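Local atomic coordinates of siderophore-interacting protein (PDB entry 6K2L), a protein that binds flavin-adenine dinucleotide and, as a siderophore-interacting protein, probably reduces ferric siderophores so that their iron can be released. Residues 54-59 with 74-79; 84-89 with 96-101; 175-180 with 187-192; 227-232 with 263-268. The protein carries 1 engineered substitution. All coordinates share one frame; numbering follows the deposited sequence.

Contact 1 of 4, residues 54-59 with 74-79; sequences PGQAHA and PSQRPI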
# COMPACT_ATOMS: atom_id res chain seq x y z
N PRO A 54 -3.13 -4.41 -34.48
CA PRO A 54 -3.81 -5.44 -35.28
C PRO A 54 -2.88 -6.34 -36.07
O PRO A 54 -3.11 -7.55 -36.13
CB PRO A 54 -4.70 -4.60 -36.22
CG PRO A 54 -5.02 -3.36 -35.43
CD PRO A 54 -3.83 -3.11 -34.53
N GLY A 55 -1.83 -5.79 -36.68
CA GLY A 55 -0.97 -6.69 -37.42
C GLY A 55 0.15 -7.36 -36.64
O GLY A 55 1.06 -7.92 -37.26
N GLN A 56 0.13 -7.35 -35.30
CA GLN A 56 1.24 -7.94 -34.56
C GLN A 56 0.78 -9.12 -33.72
O GLN A 56 -0.35 -9.17 -33.23
CB GLN A 56 1.91 -6.91 -33.65
CG GLN A 56 2.35 -5.62 -34.34
CD GLN A 56 2.74 -4.57 -33.33
OE1 GLN A 56 2.05 -4.38 -32.32
NE2 GLN A 56 3.88 -3.90 -33.56
N ALA A 57 1.67 -10.10 -33.56
CA ALA A 57 1.36 -11.24 -32.71
C ALA A 57 1.60 -10.94 -31.24
O ALA A 57 1.08 -11.64 -30.37
CB ALA A 57 2.18 -12.46 -33.15
N HIS A 58 2.39 -9.91 -30.96
CA HIS A 58 2.77 -9.55 -29.60
C HIS A 58 3.27 -8.11 -29.63
O HIS A 58 3.62 -7.58 -30.69
CB HIS A 58 3.85 -10.49 -29.06
CG HIS A 58 5.10 -10.46 -29.88
ND1 HIS A 58 5.98 -9.40 -29.84
CD2 HIS A 58 5.59 -11.33 -30.79
CE1 HIS A 58 6.98 -9.63 -30.68
NE2 HIS A 58 6.77 -10.80 -31.26
N ALA A 59 3.32 -7.49 -28.46
CA ALA A 59 3.78 -6.11 -28.36
C ALA A 59 5.28 -6.03 -28.60
O ALA A 59 6.04 -6.92 -28.21
CB ALA A 59 3.42 -5.54 -26.99
N PRO A 74 9.20 3.35 -35.38
CA PRO A 74 7.89 3.73 -34.82
C PRO A 74 6.70 3.04 -35.48
O PRO A 74 5.57 3.18 -34.99
CB PRO A 74 7.84 5.26 -35.04
CG PRO A 74 9.23 5.67 -35.47
CD PRO A 74 9.87 4.46 -36.07
N SER A 75 6.89 2.30 -36.58
CA SER A 75 5.82 1.45 -37.10
C SER A 75 5.50 0.26 -36.21
O SER A 75 4.51 -0.45 -36.45
CB SER A 75 6.16 0.94 -38.50
OG SER A 75 6.67 -0.39 -38.46
N GLN A 76 6.28 0.05 -35.15
CA GLN A 76 6.11 -1.12 -34.31
C GLN A 76 5.73 -0.73 -32.89
O GLN A 76 5.71 -1.59 -32.02
CB GLN A 76 7.38 -1.95 -34.34
CG GLN A 76 7.54 -2.52 -35.72
CD GLN A 76 8.12 -3.89 -35.72
OE1 GLN A 76 7.40 -4.87 -35.62
NE2 GLN A 76 9.42 -3.99 -35.93
N ARG A 77 5.45 0.56 -32.68
CA ARG A 77 4.89 1.07 -31.44
C ARG A 77 3.62 0.31 -31.04
O ARG A 77 2.73 0.13 -31.87
CB ARG A 77 4.56 2.56 -31.62
CG ARG A 77 4.64 3.41 -30.33
CD ARG A 77 3.70 4.65 -30.40
NE ARG A 77 3.97 5.48 -31.58
CZ ARG A 77 5.04 6.26 -31.75
NH1 ARG A 77 5.98 6.36 -30.80
NH2 ARG A 77 5.18 6.95 -32.88
N PRO A 78 3.51 -0.14 -29.80
CA PRO A 78 2.29 -0.81 -29.36
C PRO A 78 1.15 0.18 -29.12
O PRO A 78 1.35 1.39 -28.97
CB PRO A 78 2.72 -1.50 -28.06
CG PRO A 78 3.80 -0.68 -27.55
CD PRO A 78 4.53 -0.10 -28.74
N ILE A 79 -0.07 -0.36 -29.09
CA ILE A 79 -1.22 0.40 -28.61
C ILE A 79 -1.12 0.50 -27.10
O ILE A 79 -0.69 -0.45 -26.43
CB ILE A 79 -2.53 -0.27 -29.05
CG1 ILE A 79 -2.53 -0.49 -30.57
CG2 ILE A 79 -3.73 0.56 -28.65
CD1 ILE A 79 -3.54 -1.52 -30.99

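Contact 2 of 4, residues 84-89 with 96-101; sequences TIRAFR and DIDFAL. With FAD (flavin-adenine dinucleotide), chain C.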
# COMPACT_ATOMS: atom_id res chain seq x y z
N THR A 84 -4.71 0.67 -13.68
CA THR A 84 -4.32 0.87 -12.30
C THR A 84 -3.62 -0.39 -11.83
O THR A 84 -4.07 -1.50 -12.13
CB THR A 84 -5.58 1.11 -11.47
OG1 THR A 84 -6.27 2.24 -12.02
CG2 THR A 84 -5.26 1.32 -9.95
N ILE A 85 -2.49 -0.23 -11.14
CA ILE A 85 -1.91 -1.32 -10.36
C ILE A 85 -2.81 -1.54 -9.15
O ILE A 85 -2.78 -0.75 -8.21
CB ILE A 85 -0.48 -1.00 -9.89
CG1 ILE A 85 0.45 -0.80 -11.09
CG2 ILE A 85 -0.00 -2.09 -8.98
CD1 ILE A 85 1.87 -0.39 -10.69
N ARG A 86 -3.62 -2.61 -9.18
CA ARG A 86 -4.52 -2.92 -8.06
C ARG A 86 -3.75 -3.37 -6.82
O ARG A 86 -4.02 -2.88 -5.73
CB ARG A 86 -5.54 -3.99 -8.47
CG ARG A 86 -6.40 -4.53 -7.32
CD ARG A 86 -7.40 -3.49 -6.83
NE ARG A 86 -8.15 -3.90 -5.66
CZ ARG A 86 -7.65 -3.89 -4.42
NH1 ARG A 86 -6.38 -3.50 -4.24
NH2 ARG A 86 -8.40 -4.27 -3.39
N ALA A 87 -2.80 -4.30 -6.96
CA ALA A 87 -1.91 -4.63 -5.85
C ALA A 87 -0.55 -5.06 -6.39
O ALA A 87 -0.42 -5.46 -7.54
CB ALA A 87 -2.50 -5.73 -4.96
N PHE A 88 0.48 -4.98 -5.55
CA PHE A 88 1.81 -5.41 -5.98
C PHE A 88 2.51 -6.08 -4.81
O PHE A 88 2.65 -5.48 -3.75
CB PHE A 88 2.65 -4.23 -6.50
CG PHE A 88 4.08 -4.58 -6.78
CD1 PHE A 88 4.41 -5.52 -7.76
CD2 PHE A 88 5.11 -4.00 -6.04
CE1 PHE A 88 5.75 -5.87 -7.99
CE2 PHE A 88 6.46 -4.33 -6.27
CZ PHE A 88 6.78 -5.27 -7.23
N ARG A 89 2.95 -7.33 -5.02
CA ARG A 89 3.64 -8.14 -4.00
C ARG A 89 5.05 -8.43 -4.50
O ARG A 89 5.27 -9.35 -5.31
CB ARG A 89 2.86 -9.43 -3.71
CG ARG A 89 1.50 -9.16 -3.08
CD ARG A 89 0.65 -10.43 -2.94
NE ARG A 89 0.28 -11.03 -4.22
CZ ARG A 89 -0.81 -10.69 -4.92
NH1 ARG A 89 -1.63 -9.75 -4.49
NH2 ARG A 89 -1.08 -11.31 -6.07
N ASP A 96 -1.09 -7.18 -9.72
CA ASP A 96 -2.51 -7.38 -10.03
C ASP A 96 -3.09 -6.21 -10.80
O ASP A 96 -3.01 -5.07 -10.35
CB ASP A 96 -3.33 -7.53 -8.74
CG ASP A 96 -3.17 -8.87 -8.09
OD1 ASP A 96 -2.67 -9.79 -8.79
OD2 ASP A 96 -3.53 -9.02 -6.90
N ILE A 97 -3.73 -6.48 -11.92
CA ILE A 97 -4.51 -5.47 -12.62
C ILE A 97 -5.94 -5.95 -12.73
O ILE A 97 -6.17 -7.09 -13.17
CB ILE A 97 -3.94 -5.18 -14.01
CG1 ILE A 97 -2.48 -4.78 -13.89
CG2 ILE A 97 -4.74 -4.06 -14.64
CD1 ILE A 97 -1.76 -4.71 -15.28
N ASP A 98 -6.91 -5.09 -12.37
CA ASP A 98 -8.34 -5.42 -12.44
C ASP A 98 -9.01 -4.77 -13.66
O ASP A 98 -9.07 -3.54 -13.77
CB ASP A 98 -9.08 -4.97 -11.19
CG ASP A 98 -8.72 -5.76 -9.94
OD1 ASP A 98 -7.93 -6.74 -10.00
OD2 ASP A 98 -9.25 -5.38 -8.86
N PHE A 99 -9.57 -5.61 -14.54
CA PHE A 99 -10.18 -5.19 -15.80
C PHE A 99 -11.70 -5.09 -15.67
O PHE A 99 -12.35 -6.08 -15.30
CB PHE A 99 -9.82 -6.18 -16.91
CG PHE A 99 -8.42 -6.01 -17.43
CD1 PHE A 99 -7.32 -6.46 -16.69
CD2 PHE A 99 -8.19 -5.38 -18.65
CE1 PHE A 99 -6.03 -6.27 -17.15
CE2 PHE A 99 -6.89 -5.20 -19.11
CZ PHE A 99 -5.82 -5.65 -18.37
N ALA A 100 -12.27 -3.92 -15.98
CA ALA A 100 -13.73 -3.77 -16.06
C ALA A 100 -14.21 -4.39 -17.37
O ALA A 100 -14.09 -3.78 -18.44
CB ALA A 100 -14.15 -2.30 -15.96
N LEU A 101 -14.76 -5.60 -17.30
CA LEU A 101 -15.22 -6.34 -18.48
C LEU A 101 -16.36 -5.60 -19.19
O LEU A 101 -17.23 -5.01 -18.54
CB LEU A 101 -15.68 -7.75 -18.08
CG LEU A 101 -14.63 -8.77 -17.58
CD1 LEU A 101 -15.21 -10.17 -17.43
CD2 LEU A 101 -13.35 -8.80 -18.45
PA FAD C . -11.34 1.00 -26.03
O1A FAD C . -10.66 0.39 -27.21
O2A FAD C . -10.64 2.22 -25.41
O5B FAD C . -12.84 1.53 -26.31
C5B FAD C . -13.81 0.73 -27.01
C4B FAD C . -15.23 1.15 -26.70
O4B FAD C . -15.65 0.60 -25.43
C3B FAD C . -15.52 2.64 -26.62
O3B FAD C . -16.83 2.92 -27.12
C2B FAD C . -15.41 2.93 -25.11
O2B FAD C . -16.19 4.03 -24.65
C1B FAD C . -15.97 1.64 -24.51
N9A FAD C . -15.35 1.29 -23.26
C8A FAD C . -14.02 1.39 -22.94
N7A FAD C . -13.72 0.96 -21.73
C5A FAD C . -14.95 0.54 -21.23
C6A FAD C . -15.32 -0.03 -20.00
N6A FAD C . -14.45 -0.30 -19.02
N1A FAD C . -16.63 -0.34 -19.82
C2A FAD C . -17.49 -0.08 -20.81
N3A FAD C . -17.25 0.45 -22.01
C4A FAD C . -15.95 0.73 -22.17
N1 FAD C . -9.97 0.65 -16.74
C2 FAD C . -10.04 -0.56 -16.11
O2 FAD C . -10.77 -1.46 -16.51
N3 FAD C . -9.27 -0.79 -14.98
C4 FAD C . -8.40 0.10 -14.39
O4 FAD C . -7.76 -0.23 -13.39
C4X FAD C . -8.33 1.38 -15.07
N5 FAD C . -7.51 2.30 -14.58
C5X FAD C . -7.45 3.51 -15.22
C6 FAD C . -6.62 4.50 -14.70
C7 FAD C . -6.54 5.75 -15.30
C7M FAD C . -5.60 6.78 -14.72
C8 FAD C . -7.28 6.02 -16.46
C8M FAD C . -7.19 7.35 -17.16
C9 FAD C . -8.10 5.03 -16.99
C9A FAD C . -8.20 3.79 -16.38
N10 FAD C . -9.06 2.78 -16.87
C10 FAD C . -9.16 1.56 -16.23
C1' FAD C . -9.90 3.04 -18.06
C2' FAD C . -9.46 2.28 -19.31
O2' FAD C . -8.25 2.80 -19.86
C3' FAD C . -10.58 2.38 -20.35
O3' FAD C . -11.66 1.55 -19.93
C4' FAD C . -10.17 1.98 -21.77
O4' FAD C . -11.04 2.64 -22.70
C5' FAD C . -10.20 0.48 -21.96
O5' FAD C . -9.64 0.15 -23.24
P FAD C . -10.32 -0.91 -24.19
O1P FAD C . -9.27 -1.27 -25.24
O2P FAD C . -10.87 -2.05 -23.44
O3P FAD C . -11.50 -0.09 -24.88
O HOH W 1 -6.44 -2.15 -11.92
O HOH W 2 -10.65 -3.71 -7.11

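Contact 3 of 4, residues 175-180 with 187-192; sequences DVQDLS and LRWFVG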
# COMPACT_ATOMS: atom_id res chain seq x y z
N ASP A 175 -22.29 -6.76 -9.64
CA ASP A 175 -20.95 -6.20 -9.55
C ASP A 175 -20.76 -5.33 -8.31
O ASP A 175 -19.63 -4.90 -8.05
CB ASP A 175 -20.63 -5.44 -10.83
CG ASP A 175 -20.42 -6.40 -12.02
OD1 ASP A 175 -19.45 -7.19 -11.96
OD2 ASP A 175 -21.23 -6.40 -12.98
N VAL A 176 -21.81 -5.11 -7.53
CA VAL A 176 -21.67 -4.61 -6.17
C VAL A 176 -20.89 -5.63 -5.36
O VAL A 176 -21.17 -6.84 -5.42
CB VAL A 176 -23.04 -4.32 -5.54
CG1 VAL A 176 -22.89 -3.99 -4.07
CG2 VAL A 176 -23.74 -3.19 -6.28
N GLN A 177 -19.90 -5.17 -4.62
CA GLN A 177 -19.03 -6.08 -3.91
C GLN A 177 -18.69 -5.47 -2.57
O GLN A 177 -18.95 -4.30 -2.31
CB GLN A 177 -17.76 -6.39 -4.71
CG GLN A 177 -17.38 -5.33 -5.70
CD GLN A 177 -16.05 -5.62 -6.40
OE1 GLN A 177 -14.99 -5.73 -5.75
NE2 GLN A 177 -16.09 -5.72 -7.74
N ASP A 178 -18.11 -6.28 -1.70
CA ASP A 178 -17.67 -5.76 -0.41
C ASP A 178 -16.41 -4.95 -0.62
O ASP A 178 -15.54 -5.31 -1.41
CB ASP A 178 -17.44 -6.90 0.58
CG ASP A 178 -18.68 -7.78 0.76
OD1 ASP A 178 -19.81 -7.25 0.61
OD2 ASP A 178 -18.54 -8.98 1.06
N LEU A 179 -16.38 -3.78 0.01
CA LEU A 179 -15.16 -2.98 0.13
C LEU A 179 -15.16 -2.60 1.60
O LEU A 179 -15.94 -1.73 2.00
CB LEU A 179 -15.20 -1.74 -0.74
CG LEU A 179 -15.31 -1.70 -2.26
CD1 LEU A 179 -14.76 -0.35 -2.67
CD2 LEU A 179 -14.59 -2.84 -3.01
N SER A 180 -14.34 -3.26 2.42
CA SER A 180 -14.29 -2.84 3.81
C SER A 180 -13.58 -1.49 3.89
O SER A 180 -12.50 -1.30 3.30
CB SER A 180 -13.63 -3.90 4.71
OG SER A 180 -13.71 -3.52 6.09
N LEU A 187 -20.38 4.24 2.09
CA LEU A 187 -20.30 3.63 0.77
C LEU A 187 -21.70 3.43 0.21
O LEU A 187 -22.53 2.79 0.85
CB LEU A 187 -19.56 2.30 0.81
CG LEU A 187 -19.44 1.55 -0.51
CD1 LEU A 187 -18.89 2.44 -1.64
CD2 LEU A 187 -18.51 0.36 -0.28
N ARG A 188 -21.95 3.94 -1.01
CA ARG A 188 -23.29 3.90 -1.61
C ARG A 188 -23.20 3.47 -3.09
O ARG A 188 -22.56 4.14 -3.91
CB ARG A 188 -23.99 5.25 -1.46
CG ARG A 188 -25.43 5.31 -1.97
CD ARG A 188 -26.42 4.64 -1.01
NE ARG A 188 -26.46 5.26 0.32
CZ ARG A 188 -27.30 6.23 0.68
NH1 ARG A 188 -28.19 6.72 -0.21
NH2 ARG A 188 -27.26 6.71 1.92
N TRP A 189 -23.84 2.37 -3.42
CA TRP A 189 -23.78 1.80 -4.76
C TRP A 189 -25.01 2.19 -5.58
O TRP A 189 -26.15 2.13 -5.10
CB TRP A 189 -23.67 0.27 -4.69
CG TRP A 189 -22.38 -0.27 -4.06
CD1 TRP A 189 -22.13 -0.47 -2.73
CD2 TRP A 189 -21.20 -0.72 -4.75
NE1 TRP A 189 -20.88 -1.01 -2.54
CE2 TRP A 189 -20.29 -1.17 -3.77
CE3 TRP A 189 -20.83 -0.79 -6.09
CZ2 TRP A 189 -19.02 -1.65 -4.10
CZ3 TRP A 189 -19.58 -1.27 -6.41
CH2 TRP A 189 -18.69 -1.70 -5.41
N PHE A 190 -24.77 2.59 -6.81
CA PHE A 190 -25.82 2.92 -7.76
C PHE A 190 -25.68 1.94 -8.92
O PHE A 190 -24.58 1.80 -9.47
CB PHE A 190 -25.70 4.37 -8.23
CG PHE A 190 -26.07 5.36 -7.17
CD1 PHE A 190 -27.32 5.91 -7.15
CD2 PHE A 190 -25.17 5.70 -6.16
CE1 PHE A 190 -27.67 6.81 -6.17
CE2 PHE A 190 -25.51 6.60 -5.17
CZ PHE A 190 -26.77 7.16 -5.18
N VAL A 191 -26.76 1.24 -9.24
CA VAL A 191 -26.83 0.39 -10.42
C VAL A 191 -27.38 1.21 -11.57
O VAL A 191 -28.38 1.92 -11.40
CB VAL A 191 -27.69 -0.86 -10.17
CG1 VAL A 191 -27.77 -1.69 -11.45
CG2 VAL A 191 -27.09 -1.67 -9.02
N GLY A 192 -26.74 1.13 -12.73
CA GLY A 192 -27.25 1.80 -13.91
C GLY A 192 -26.22 1.80 -15.02
O GLY A 192 -25.06 1.41 -14.85

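Contact 4 of 4, residues 227-232 with 263-268; sequences PMRRHV and HDVMDS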
# COMPACT_ATOMS: atom_id res chain seq x y z
N PRO A 227 -19.36 16.58 -13.86
CA PRO A 227 -20.34 17.22 -12.99
C PRO A 227 -19.87 17.34 -11.56
O PRO A 227 -20.14 18.36 -10.92
CB PRO A 227 -21.59 16.33 -13.11
CG PRO A 227 -21.12 15.04 -13.70
CD PRO A 227 -19.94 15.41 -14.56
N MET A 228 -19.15 16.34 -11.03
CA MET A 228 -18.70 16.42 -9.64
C MET A 228 -17.62 17.49 -9.47
O MET A 228 -17.67 18.25 -8.49
CB MET A 228 -18.18 15.06 -9.17
CG MET A 228 -19.25 13.94 -9.06
SD MET A 228 -20.79 14.41 -8.22
CE MET A 228 -20.15 15.11 -6.68
N ARG A 229 -16.65 17.56 -10.38
CA ARG A 229 -15.65 18.62 -10.27
C ARG A 229 -16.30 19.99 -10.35
O ARG A 229 -15.90 20.91 -9.63
CB ARG A 229 -14.58 18.48 -11.35
CG ARG A 229 -13.60 19.66 -11.38
CD ARG A 229 -12.46 19.44 -12.35
NE ARG A 229 -12.86 19.73 -13.73
CZ ARG A 229 -12.05 19.66 -14.78
NH1 ARG A 229 -10.78 19.30 -14.62
NH2 ARG A 229 -12.51 19.94 -15.98
N ARG A 230 -17.31 20.14 -11.19
CA ARG A 230 -17.94 21.44 -11.25
C ARG A 230 -18.71 21.74 -9.97
O ARG A 230 -18.67 22.88 -9.49
CB ARG A 230 -18.84 21.54 -12.48
CG ARG A 230 -18.92 22.94 -13.04
CD ARG A 230 -20.06 23.06 -13.99
NE ARG A 230 -19.73 22.52 -15.30
CZ ARG A 230 -20.10 21.32 -15.75
NH1 ARG A 230 -20.81 20.50 -14.98
NH2 ARG A 230 -19.74 20.95 -16.98
N HIS A 231 -19.42 20.76 -9.42
CA HIS A 231 -20.08 20.99 -8.14
C HIS A 231 -19.10 21.48 -7.09
O HIS A 231 -19.38 22.45 -6.38
CB HIS A 231 -20.76 19.71 -7.66
CG HIS A 231 -21.42 19.86 -6.33
ND1 HIS A 231 -21.04 19.14 -5.22
CD2 HIS A 231 -22.42 20.68 -5.92
CE1 HIS A 231 -21.79 19.49 -4.19
NE2 HIS A 231 -22.63 20.43 -4.59
N VAL A 232 -17.95 20.82 -6.98
CA VAL A 232 -16.93 21.27 -6.03
C VAL A 232 -16.43 22.67 -6.35
O VAL A 232 -16.14 23.46 -5.44
CB VAL A 232 -15.77 20.25 -5.97
CG1 VAL A 232 -14.58 20.78 -5.16
CG2 VAL A 232 -16.27 18.93 -5.40
N HIS A 263 -7.06 14.90 -22.14
CA HIS A 263 -6.11 15.95 -21.80
C HIS A 263 -6.80 17.31 -21.67
O HIS A 263 -6.54 18.05 -20.71
CB HIS A 263 -4.98 15.97 -22.84
CG HIS A 263 -3.92 14.93 -22.61
ND1 HIS A 263 -3.22 14.83 -21.43
CD2 HIS A 263 -3.45 13.94 -23.41
CE1 HIS A 263 -2.37 13.82 -21.51
NE2 HIS A 263 -2.48 13.26 -22.70
N ASP A 264 -7.70 17.65 -22.60
CA ASP A 264 -8.31 18.97 -22.52
C ASP A 264 -9.33 19.08 -21.38
O ASP A 264 -9.61 20.19 -20.91
CB ASP A 264 -8.96 19.35 -23.86
CG ASP A 264 -8.04 20.27 -24.71
OD1 ASP A 264 -7.82 21.45 -24.33
OD2 ASP A 264 -7.54 19.80 -25.76
N VAL A 265 -9.88 17.95 -20.92
CA VAL A 265 -10.71 17.96 -19.72
C VAL A 265 -9.85 18.22 -18.49
O VAL A 265 -10.18 19.07 -17.65
CB VAL A 265 -11.48 16.63 -19.57
CG1 VAL A 265 -12.11 16.55 -18.17
CG2 VAL A 265 -12.56 16.48 -20.65
N MET A 266 -8.73 17.50 -18.36
CA MET A 266 -7.89 17.62 -17.17
C MET A 266 -7.19 18.99 -17.08
O MET A 266 -7.05 19.52 -15.98
CB MET A 266 -6.84 16.50 -17.12
CG MET A 266 -7.40 15.10 -16.78
SD MET A 266 -6.36 13.77 -17.46
CE MET A 266 -4.84 13.94 -16.54
N ASP A 267 -6.76 19.58 -18.20
CA ASP A 267 -6.14 20.89 -18.10
C ASP A 267 -7.17 22.03 -18.08
O ASP A 267 -6.77 23.19 -18.12
CB ASP A 267 -5.10 21.12 -19.24
CG ASP A 267 -5.69 21.14 -20.64
OD1 ASP A 267 -4.98 20.62 -21.55
OD2 ASP A 267 -6.79 21.72 -20.88
N SER A 268 -8.47 21.71 -18.15
CA SER A 268 -9.55 22.71 -17.97
C SER A 268 -9.97 22.88 -16.49
O SER A 268 -9.33 22.33 -15.58
CB SER A 268 -10.78 22.32 -18.82
OG SER A 268 -11.97 22.74 -18.20

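Contact 1 of 4, residues 54-59 with 74-79
Gln56 reaches across to the backbone of Gln76, tying together two ends of the long excursion that joins strands 46-51 and 79-89 of the antiparallel flavin-binding barrel. Its NE2 donates to Gln76 O at 3.3 Å, a weak bond with an N-H...O angle of 156°. The side chain can span the gap because it is extended beyond CG, which stands anti to its own carbonyl carbon (chi1 -52°). Glutamine suits this place because one amide both gives and accepts: while NE2 faces Gln76, OE1 takes a hydrogen bond from the backbone N of Gln53, and this second hold helps to fix the rotation of the amide group.

Two small apolar contacts flank the polar one. Pro54 CD meets the end of Ile79, CD1, at 3.9 Å, the two side chains crossing at about a right angle. Farther along, the methyl of Ala59 lies 4.2 Å from CB of Pro78; both residues are buried, and their short or ring-closed side chains let the backbones come close, with CA atoms 5.6 Å apart.

Behind this first shell, Gln53 NE2 hydrogen-bonds to the carbonyls of Ser75 and Arg77, bracketing the one that Gln56 holds. Ile79 pairs through its backbone with Leu51, where the excursion rejoins the sheet. The 54-59 loop also has a bond of its own: His58 ND1 donates to Ala59 O at 3.0 Å, with the oxygen in the imidazole plane but the nitrogen well above the carbonyl plane.

Contact 2 of 4, residues 84-89 with 96-101
Arg86 and Ala87 together face Asp96 in a classic beta bulge, set in the antiparallel hairpin of strands 79-89 and 94-100 in the flavin-binding barrel. Arg86 N donates to Asp96 O at 2.8 Å, while Ala87 N makes only a weak bond to that same oxygen. In return Asp96 N gives a nearly straight bond to Ala87 O (2.9 Å, 178°), closing a hydrogen-bonded pair in which the small alanine leaves room for the acidic side chain.

Arg89 forms a salt bridge with the Asp96 carboxylate. NH1 donates to OD2 at 3.2 Å, with OD2 near the guanidinium plane although the nitrogen stands well above the carboxylate plane; the bonds from NH2 are weak, and Glu94 is the stronger acidic partner of Arg89. Arg86, bent at chi2 (70°), lays CG and CD against Asp98 OD2. Its NE is a long 3.7 Å from OD2, and a water bridges the two; stronger salt bridges take Arg86 to Glu156 and Asp98 to Arg27.

Past the bulge the strands hold the isoalloxazine of FAD. Its N3 donates to Asp98 O at 3.0 Å, and O2 accepts from Ala100 N at 2.9 Å. On the other strand Thr84 contributes its hydroxyl OG1 to flavin N5 at 2.8 Å, while its backbone N serves O4. A second water joins Thr84 O, Asp98 N and flavin O4, linking both strands to the cofactor.

Strand 25-31 flanks strand 94-100 on its other edge, and helix 148-155 packs against Thr84, Arg86 and Asp98.

Contact 3 of 4, residues 175-180 with 187-192
Trp189 packs its indole against Val176, Gln177 and Leu179 from edge strand 185-191 of the parallel sheet in the domain of the NAD-ferredoxin clan. Its side chain leaves the strand with CG anti to the carbonyl carbon (chi1 -65°), which carries the indole toward the loop. CB meets Val176 CG2 at 3.8 Å. Over the five-membered ring sits the other methyl of Val176: CG1 is 3.6 Å from its centroid and just 5° off the normal, a CH-pi contact. A branched residue serves well here, since CG2 meanwhile rests on CE3. Farther out, CZ3 is 4.0 Å from Asp175 O, and the backbone N of Gln177 lies over the same face as Val176.

At the far rim CZ2 comes within 3.2 Å of Gln177 O, and CH2 touches CG of that glutamine, its amide plane inclined 15° to the ring. Leu179 CG approaches CZ2 obliquely. The opposite face of the indole receives CD1 of Leu187, so the ring is packed between the loop and a leucine of its own strand. Leu148 of helix 148-155 touches both Trp189 and Leu179, and so both strand and loop. Beside the ring, Leu187 CD2 closes against Leu179 CB at 3.9 Å.

Contact 4 of 4, residues 227-232 with 263-268
The last turn of the C-terminal helix 255-266 is held to helix 222-235 by Arg229, whose guanidinium grips a single carbonyl, that of Val265. NH2 donates to Val265 O at 3.0 Å and NH1 to the same oxygen at 3.1 Å, an end-on fork. The oxygen lies near the guanidinium plane, 9° out of it, whereas both nitrogens are tilted from the carbonyl plane. Arginine fits because it has the length: the helices are far apart here, with Arg229 and Met266 CA atoms 10.4 Å from each other. The chain runs out with CG anti to the backbone N (chi1 173°) and bends only at chi3.

Val265 O also accepts from Ser268 N at 3.2 Å, so three donors converge on it. The chain stops at Ser268, leaving no amide four residues on to supply the usual helical bond. Ser268 O lies over one face of the guanidinium, and Arg233 hydrogen-bonds to it. Val265 itself packs on Glu222 and Val226. An arginine donating to a carbonyl of the last turn is a familiar way of capping a helix C-terminus, and its charge probably suits the negative end of the helix dipole.

How the contacts relate
Along the chain the four contacts follow in series, none nested in another. Contacts 1 and 2 share strand 79-89 of the antiparallel barrel: contact 1 lies at the outlying loop by its start, contact 2 near its end, with centres about 23 Å apart. Contact 3 belongs to the edge of the five-stranded parallel sheet, its centre about 18 Å from that of contact 2, and helix 148-155 packs on residues of both. Contact 4, about 24 Å between centres from contact 3, ties helix 222-235, which follows strand 214-218 of that sheet, to the C-terminal helix. Contacts 1 and 3 are farthest apart, about 37 Å between centres. Of the four, contact 2 hydrogen-bonds to the flavin; the others are structural packing.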